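Local coordinates for protein ecdysteroid-phosphate phosphatase (Bombyx mori, PDB 3C7T) that removes phosphate from ecdysteroid 22-phosphates such as ecdysone 22-phosphate to release the active hormones, and also acts as a protein tyrosine phosphatase, at residues P22-P25 against H26-N30; G64-Q67 against A68-G72; F165-R168 against G169-A172. All blocks are in the same frame, centred on the assembly; numbering follows the deposited sequence.

Contact 1 (P22-P25 against H26-N30); sequences PWVP and HCFEN
The carbonyl oxygen of Val24 is gripped by two backbone donors. Phe28 N bonds to Val24 O at 2.9 Å. The second bond, from Cys27 N, is longer and weak. Cys27 N has its main partner in the preceding turn, where it reaches Trp23 O at 2.8 Å. It is thus shared between an acceptor four residues back and another three back. His26 N closes the first turn on Pro22 O at 3.1 Å. Pro22 is the N-cap of this helix, which runs from Trp23 to Cys27. Pro25 sits within it and brings no backbone N-H of its own.

The helix ends in a small hairpin. Phe28 leaves helical geometry and opens the strand 28-29, which pairs antiparallel with the strand 32-33. The unit lies far from the centre of this C-terminal, phosphoglycerate-mutase-like phosphatase domain, and the side chain of Trp23 is about 13 Å from the bound tungstate.

Val24 and Phe28 lie side by side and point the same way. CG1 of Val24 meets CD1 of Phe28 at 3.8 Å. CG1 is anti to the Val24 backbone N (chi1 171°), which turns it to the Phe28 ring. The other methyl, CG2, sits over the centre of one face of the Trp23 ring, 3.5 Å above its plane. The Phe28 ring presents its edge to Val24 O, which lies in the ring plane, 3.5 Å from CD1. At Cys27 the thiol lies beside its own backbone N, with SG 3.3 Å from Trp23 O. Lys51 of the helix 50-56 touches both Val24 and Phe28, and Tyr54 of that helix meets Trp23. Lys36 joins the helix end to the strand, with a salt bridge to Glu29 and a hydrogen bond to His26 O.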
loop_
_atom_site.group_PDB
_atom_site.type_symbol
_atom_site.label_atom_id
_atom_site.label_comp_id
_atom_site.label_asym_id
_atom_site.label_seq_id
_atom_site.Cartn_x
_atom_site.Cartn_y
_atom_site.Cartn_z
ATOM N N PRO A 22 -13.462 16.092 0.584
ATOM C CA PRO A 22 -14.785 15.924 -0.058
ATOM C C PRO A 22 -14.702 15.102 -1.354
ATOM O O PRO A 22 -14.953 15.607 -2.451
ATOM C CB PRO A 22 -15.238 17.373 -0.310
ATOM C CG PRO A 22 -13.977 18.134 -0.460
ATOM C CD PRO A 22 -12.923 17.452 0.389
ATOM N N TRP A 23 -14.359 13.822 -1.231
ATOM C CA TRP A 23 -14.000 13.029 -2.414
ATOM C C TRP A 23 -15.178 12.758 -3.354
ATOM O O TRP A 23 -14.988 12.722 -4.575
ATOM C CB TRP A 23 -13.270 11.710 -2.020
ATOM C CG TRP A 23 -14.153 10.724 -1.402
ATOM C CD1 TRP A 23 -14.582 10.701 -0.098
ATOM C CD2 TRP A 23 -14.751 9.590 -2.047
ATOM N NE1 TRP A 23 -15.424 9.626 0.099
ATOM C CE2 TRP A 23 -15.534 8.920 -1.073
ATOM C CE3 TRP A 23 -14.690 9.062 -3.354
ATOM C CZ2 TRP A 23 -16.272 7.748 -1.363
ATOM C CZ3 TRP A 23 -15.425 7.867 -3.637
ATOM C CH2 TRP A 23 -16.192 7.232 -2.640
ATOM N N VAL A 24 -16.391 12.651 -2.805
ATOM C CA VAL A 24 -17.574 12.369 -3.632
ATOM C C VAL A 24 -17.896 13.547 -4.578
ATOM O O VAL A 24 -17.890 13.349 -5.798
ATOM C CB VAL A 24 -18.784 11.862 -2.786
ATOM C CG1 VAL A 24 -20.056 11.789 -3.642
ATOM C CG2 VAL A 24 -18.450 10.507 -2.167
ATOM N N PRO A 25 -18.096 14.775 -4.042
ATOM C CA PRO A 25 -18.336 15.862 -4.986
ATOM C C PRO A 25 -17.137 16.164 -5.863
ATOM O O PRO A 25 -17.313 16.639 -6.999
ATOM C CB PRO A 25 -18.682 17.073 -4.087
ATOM C CG PRO A 25 -18.171 16.765 -2.784
ATOM C CD PRO A 25 -18.167 15.247 -2.644
ATOM N N HIS A 26 -15.929 15.875 -5.379
ATOM C CA HIS A 26 -14.765 16.078 -6.235
ATOM C C HIS A 26 -14.693 15.094 -7.428
ATOM O O HIS A 26 -14.358 15.496 -8.545
ATOM C CB HIS A 26 -13.467 15.991 -5.438
ATOM C CG HIS A 26 -12.254 16.324 -6.253
ATOM N ND1 HIS A 26 -11.895 17.620 -6.543
ATOM C CD2 HIS A 26 -11.304 15.535 -6.812
ATOM C CE1 HIS A 26 -10.796 17.616 -7.279
ATOM N NE2 HIS A 26 -10.418 16.363 -7.457
ATOM N N CYS A 27 -15.011 13.827 -7.178
ATOM C CA CYS A 27 -14.810 12.760 -8.174
ATOM C C CYS A 27 -16.020 12.517 -9.068
ATOM O O CYS A 27 -15.884 12.012 -10.178
ATOM C CB CYS A 27 -14.439 11.449 -7.481
ATOM S SG CYS A 27 -12.797 11.523 -6.697
ATOM N N PHE A 28 -17.208 12.860 -8.592
ATOM C CA PHE A 28 -18.407 12.612 -9.401
ATOM C C PHE A 28 -18.658 13.820 -10.270
ATOM O O PHE A 28 -18.779 14.934 -9.774
ATOM C CB PHE A 28 -19.619 12.293 -8.533
ATOM C CG PHE A 28 -19.731 10.843 -8.152
ATOM C CD1 PHE A 28 -19.042 10.333 -7.050
ATOM C CD2 PHE A 28 -20.524 9.981 -8.907
ATOM C CE1 PHE A 28 -19.160 8.987 -6.696
ATOM C CE2 PHE A 28 -20.641 8.637 -8.572
ATOM C CZ PHE A 28 -19.971 8.134 -7.474
ATOM N N GLU A 29 -18.700 13.584 -11.580
ATOM C CA GLU A 29 -18.998 14.608 -12.575
ATOM C C GLU A 29 -20.220 14.117 -13.345
ATOM O O GLU A 29 -20.155 13.088 -14.034
ATOM C CB GLU A 29 -17.815 14.824 -13.532
ATOM C CG GLU A 29 -16.420 14.853 -12.886
ATOM C CD GLU A 29 -15.299 15.052 -13.908
ATOM O OE1 GLU A 29 -15.464 14.616 -15.070
ATOM O OE2 GLU A 29 -14.247 15.634 -13.552
ATOM N N ASN A 30 -21.323 14.851 -13.203
ATOM C CA ASN A 30 -22.631 14.458 -13.746
ATOM C C ASN A 30 -23.033 13.026 -13.390
ATOM O O ASN A 30 -23.368 12.229 -14.277
ATOM C CB ASN A 30 -22.693 14.685 -15.266
ATOM C CG ASN A 30 -23.245 16.055 -15.627
ATOM O OD1 ASN A 30 -24.322 16.454 -15.153
ATOM N ND2 ASN A 30 -22.509 16.792 -16.466
#

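Contact 2 (G64-Q67 against A68-G72); sequences GWFQ and AQLVG
Phe66 and Leu70 make the apolar part of this contact, one helical turn apart. CG of Leu70 lies over one face of the Phe66 ring, offset toward the rim, in a CH-pi contact 4.2 Å from the ring centroid. CD1 of Leu70 reaches CE2 of Phe66 at 3.7 Å. The ring is carried there with CG anti to the Phe66 backbone N (chi1 -174°).

The amide of Gln69 packs against two rings. Its OE1 stands at the edge of the Phe66 ring, 3.8 Å from CD1, with the amide and ring planes 83° apart. Its NE2 lies near the plane of the Trp65 ring, 4.0 Å from CE3, so the amide is set between two aromatic side chains. With an alanine here, the edges of Trp65 and Phe66 would probably lose this shared neighbour, leaving a gap between them.

Four backbone bonds run from residue i+4 to i. The shortest, Gln69 N to Trp65 O and Leu70 N to Phe66 O, are both 2.9 Å. The amide of Gln67 is held by partners beyond the helix: OE1 accepts from Glu14 N, and NE2 bonds to Asn250 OD1.

All of this lies on the helix 62-77. The side chain of Gln67 is about 7 Å from that of His12, the phosphohistidine nucleophile. Phe66 stacks on Phe66 of the second subunit, and Leu70 packs on Arg62 of that subunit. Trp65 and Ala68 instead pack against the helix 91-104, which follows the strand 84-87 of the main sheet.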
loop_
_atom_site.group_PDB
_atom_site.type_symbol
_atom_site.label_atom_id
_atom_site.label_comp_id
_atom_site.label_asym_id
_atom_site.label_seq_id
_atom_site.Cartn_x
_atom_site.Cartn_y
_atom_site.Cartn_z
ATOM N N GLY A 64 -5.947 0.199 1.313
ATOM C CA GLY A 64 -6.775 -0.576 2.262
ATOM C C GLY A 64 -7.006 -2.010 1.815
ATOM O O GLY A 64 -6.913 -2.939 2.610
ATOM N N TRP A 65 -7.325 -2.199 0.536
ATOM C CA TRP A 65 -7.344 -3.540 -0.066
ATOM C C TRP A 65 -6.007 -4.259 0.098
ATOM O O TRP A 65 -5.985 -5.423 0.475
ATOM C CB TRP A 65 -7.665 -3.442 -1.547
ATOM C CG TRP A 65 -9.108 -3.306 -1.811
ATOM C CD1 TRP A 65 -9.839 -2.148 -1.802
ATOM C CD2 TRP A 65 -10.015 -4.361 -2.146
ATOM N NE1 TRP A 65 -11.166 -2.428 -2.125
ATOM C CE2 TRP A 65 -11.287 -3.774 -2.342
ATOM C CE3 TRP A 65 -9.869 -5.757 -2.324
ATOM C CZ2 TRP A 65 -12.425 -4.535 -2.690
ATOM C CZ3 TRP A 65 -10.997 -6.512 -2.678
ATOM C CH2 TRP A 65 -12.252 -5.891 -2.863
ATOM N N PHE A 66 -4.910 -3.558 -0.180
ATOM C CA PHE A 66 -3.553 -4.151 -0.102
ATOM C C PHE A 66 -3.179 -4.574 1.318
ATOM O O PHE A 66 -2.629 -5.651 1.547
ATOM C CB PHE A 66 -2.549 -3.127 -0.635
ATOM C CG PHE A 66 -1.153 -3.644 -0.744
ATOM C CD1 PHE A 66 -0.829 -4.651 -1.645
ATOM C CD2 PHE A 66 -0.149 -3.102 0.050
ATOM C CE1 PHE A 66 0.506 -5.120 -1.745
ATOM C CE2 PHE A 66 1.189 -3.557 -0.049
ATOM C CZ PHE A 66 1.500 -4.580 -0.944
ATOM N N GLN A 67 -3.512 -3.734 2.300
ATOM C CA GLN A 67 -3.349 -4.105 3.720
ATOM C C GLN A 67 -4.073 -5.392 4.073
ATOM O O GLN A 67 -3.505 -6.262 4.747
ATOM C CB GLN A 67 -3.863 -2.966 4.625
ATOM C CG GLN A 67 -3.010 -1.699 4.504
ATOM C CD GLN A 67 -3.614 -0.458 5.207
ATOM O OE1 GLN A 67 -4.844 -0.353 5.378
ATOM N NE2 GLN A 67 -2.746 0.530 5.559
ATOM N N ALA A 68 -5.309 -5.529 3.601
ATOM C CA ALA A 68 -6.105 -6.754 3.892
ATOM C C ALA A 68 -5.464 -7.957 3.200
ATOM O O ALA A 68 -5.381 -9.050 3.755
ATOM C CB ALA A 68 -7.536 -6.553 3.427
ATOM N N GLN A 69 -5.005 -7.742 1.974
ATOM C CA GLN A 69 -4.327 -8.789 1.203
ATOM C C GLN A 69 -3.065 -9.281 1.892
ATOM O O GLN A 69 -2.814 -10.472 1.928
ATOM C CB GLN A 69 -3.989 -8.286 -0.185
ATOM C CG GLN A 69 -5.211 -8.101 -1.036
ATOM C CD GLN A 69 -4.993 -7.190 -2.242
ATOM O OE1 GLN A 69 -3.861 -6.827 -2.585
ATOM N NE2 GLN A 69 -6.088 -6.821 -2.888
ATOM N N LEU A 70 -2.284 -8.360 2.451
ATOM C CA LEU A 70 -1.074 -8.716 3.170
ATOM C C LEU A 70 -1.349 -9.614 4.368
ATOM O O LEU A 70 -0.559 -10.555 4.654
ATOM C CB LEU A 70 -0.339 -7.464 3.631
ATOM C CG LEU A 70 0.334 -6.703 2.506
ATOM C CD1 LEU A 70 0.858 -5.397 3.136
ATOM C CD2 LEU A 70 1.460 -7.531 1.848
ATOM N N VAL A 71 -2.447 -9.333 5.071
ATOM C CA VAL A 71 -2.862 -10.204 6.168
ATOM C C VAL A 71 -3.236 -11.619 5.656
ATOM O O VAL A 71 -2.734 -12.625 6.183
ATOM C CB VAL A 71 -3.990 -9.577 7.026
ATOM C CG1 VAL A 71 -4.440 -10.587 8.139
ATOM C CG2 VAL A 71 -3.537 -8.231 7.630
ATOM N N GLY A 72 -4.076 -11.690 4.619
ATOM C CA GLY A 72 -4.477 -13.005 4.031
ATOM C C GLY A 72 -3.250 -13.790 3.562
ATOM O O GLY A 72 -3.113 -14.995 3.858
#

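Contact 3 (F165-R168 against G169-A172); sequences FFKR and GEVA
Phe165 O accepts a hydrogen bond from Gly169 N at 3.2 Å, the first of four i+4 bonds here. The Phe165 ring offers its edge to the guanidinium of Arg168, whose NH2 lies in the ring plane. The Phe165 ring also touches Ile194 and Gln198 of the helix 193-204.

Phe166 O accepts from Glu170 N at 3.0 Å, and CB of Glu170 packs on the same oxygen. One face of the Phe166 ring carries CE2 of Phe165, 3.6 Å above its plane and offset toward the rim. Tyr216 stacks on Phe166 and hydrogen-bonds OE1 of Glu170.

These turns belong to the helix 162-179 of the histidine phosphatase domain. The helix leads towards the strand 187-191, just before His192, a probable active-site residue. The side chain of Phe165 is about 7 Å from that of His192.

Lys167 O accepts from Val171 N at 2.9 Å. The Lys167 chain bends at chi2 (57°), and its CE comes 4.0 Å from CG2 of Val171. Its NZ is 4.5 Å from OE2 of Glu170, opposite charges too far apart for a salt bridge.

Arg168 O receives Ala172 N at 3.1 Å. Its guanidinium turns to other partners: a salt bridge with Glu160 and hydrogen bonds to the carbonyls of Phe119 and Glu120, the latter a tungstate-pocket residue.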
loop_
_atom_site.group_PDB
_atom_site.type_symbol
_atom_site.label_atom_id
_atom_site.label_comp_id
_atom_site.label_asym_id
_atom_site.label_seq_id
_atom_site.Cartn_x
_atom_site.Cartn_y
_atom_site.Cartn_z
ATOM N N PHE A 165 -25.421 -2.591 22.344
ATOM C CA PHE A 165 -24.357 -2.764 21.359
ATOM C C PHE A 165 -23.511 -3.984 21.684
ATOM O O PHE A 165 -23.322 -4.856 20.825
ATOM C CB PHE A 165 -23.492 -1.499 21.226
ATOM C CG PHE A 165 -22.122 -1.764 20.672
ATOM C CD1 PHE A 165 -21.952 -2.105 19.328
ATOM C CD2 PHE A 165 -20.999 -1.681 21.487
ATOM C CE1 PHE A 165 -20.681 -2.366 18.815
ATOM C CE2 PHE A 165 -19.704 -1.949 20.957
ATOM C CZ PHE A 165 -19.571 -2.295 19.638
ATOM N N PHE A 166 -23.016 -4.066 22.917
ATOM C CA PHE A 166 -22.186 -5.200 23.275
ATOM C C PHE A 166 -22.924 -6.545 23.245
ATOM O O PHE A 166 -22.347 -7.582 22.924
ATOM C CB PHE A 166 -21.470 -4.963 24.602
ATOM C CG PHE A 166 -20.282 -4.050 24.484
ATOM C CD1 PHE A 166 -19.146 -4.454 23.801
ATOM C CD2 PHE A 166 -20.298 -2.793 25.067
ATOM C CE1 PHE A 166 -18.029 -3.604 23.685
ATOM C CE2 PHE A 166 -19.192 -1.932 24.966
ATOM C CZ PHE A 166 -18.059 -2.343 24.272
ATOM N N LYS A 167 -24.212 -6.510 23.560
ATOM C CA LYS A 167 -25.035 -7.709 23.522
ATOM C C LYS A 167 -25.159 -8.257 22.092
ATOM O O LYS A 167 -25.022 -9.462 21.882
ATOM C CB LYS A 167 -26.414 -7.402 24.134
ATOM C CG LYS A 167 -27.411 -8.581 24.192
ATOM C CD LYS A 167 -26.848 -9.768 24.943
ATOM C CE LYS A 167 -27.927 -10.814 25.186
ATOM N NZ LYS A 167 -27.372 -12.038 25.796
ATOM N N ARG A 168 -25.437 -7.359 21.142
ATOM C CA ARG A 168 -25.439 -7.615 19.702
ATOM C C ARG A 168 -24.191 -8.389 19.298
ATOM O O ARG A 168 -24.265 -9.472 18.719
ATOM C CB ARG A 168 -25.344 -6.280 18.942
ATOM C CG ARG A 168 -26.615 -5.562 18.643
ATOM C CD ARG A 168 -26.550 -4.909 17.281
ATOM N NE ARG A 168 -25.910 -3.596 17.272
ATOM C CZ ARG A 168 -24.744 -3.314 16.681
ATOM N NH1 ARG A 168 -24.047 -4.258 16.060
ATOM N NH2 ARG A 168 -24.276 -2.077 16.712
ATOM N N GLY A 169 -23.032 -7.792 19.577
ATOM C CA GLY A 169 -21.750 -8.358 19.146
ATOM C C GLY A 169 -21.491 -9.735 19.726
ATOM O O GLY A 169 -21.032 -10.651 19.024
ATOM N N GLU A 170 -21.775 -9.865 21.021
ATOM C CA GLU A 170 -21.574 -11.105 21.750
ATOM C C GLU A 170 -22.498 -12.212 21.237
ATOM O O GLU A 170 -22.057 -13.339 21.054
ATOM C CB GLU A 170 -21.798 -10.864 23.244
ATOM C CG GLU A 170 -21.567 -12.094 24.129
ATOM C CD GLU A 170 -21.895 -11.798 25.576
ATOM O OE1 GLU A 170 -21.144 -11.030 26.203
ATOM O OE2 GLU A 170 -22.903 -12.333 26.081
ATOM N N VAL A 171 -23.769 -11.887 20.998
ATOM C CA VAL A 171 -24.727 -12.857 20.437
ATOM C C VAL A 171 -24.196 -13.411 19.118
ATOM O O VAL A 171 -24.140 -14.629 18.942
ATOM C CB VAL A 171 -26.156 -12.243 20.270
ATOM C CG1 VAL A 171 -27.027 -13.051 19.319
ATOM C CG2 VAL A 171 -26.836 -12.139 21.609
ATOM N N ALA A 172 -23.765 -12.519 18.219
ATOM C CA ALA A 172 -23.291 -12.936 16.897
ATOM C C ALA A 172 -22.000 -13.746 16.994
ATOM O O ALA A 172 -21.879 -14.791 16.362
ATOM C CB ALA A 172 -23.110 -11.726 15.975
#

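How the contacts relate
The three contacts follow one another along the chain, and none touches another. Contact 1, on the helix 23-27 and its hairpin, is centred about 26 Å from the centre of contact 2 and about 36 Å from that of contact 3. Contact 2 lies on the helix 62-77 and contact 3 on the helix 162-179. Their centres are about 26 Å apart, on opposite sides of the chain's centre. Both belong to the histidine phosphatase family region. Contact 2 comes near the phosphohistidine His12 and contact 3 near His192, a probable active-site residue. Contact 2 alone touches the second subunit, so helix 62-77 takes part in the dimer interface. Contact 1 lies farther out, its centre about 25 Å from the chain's centre.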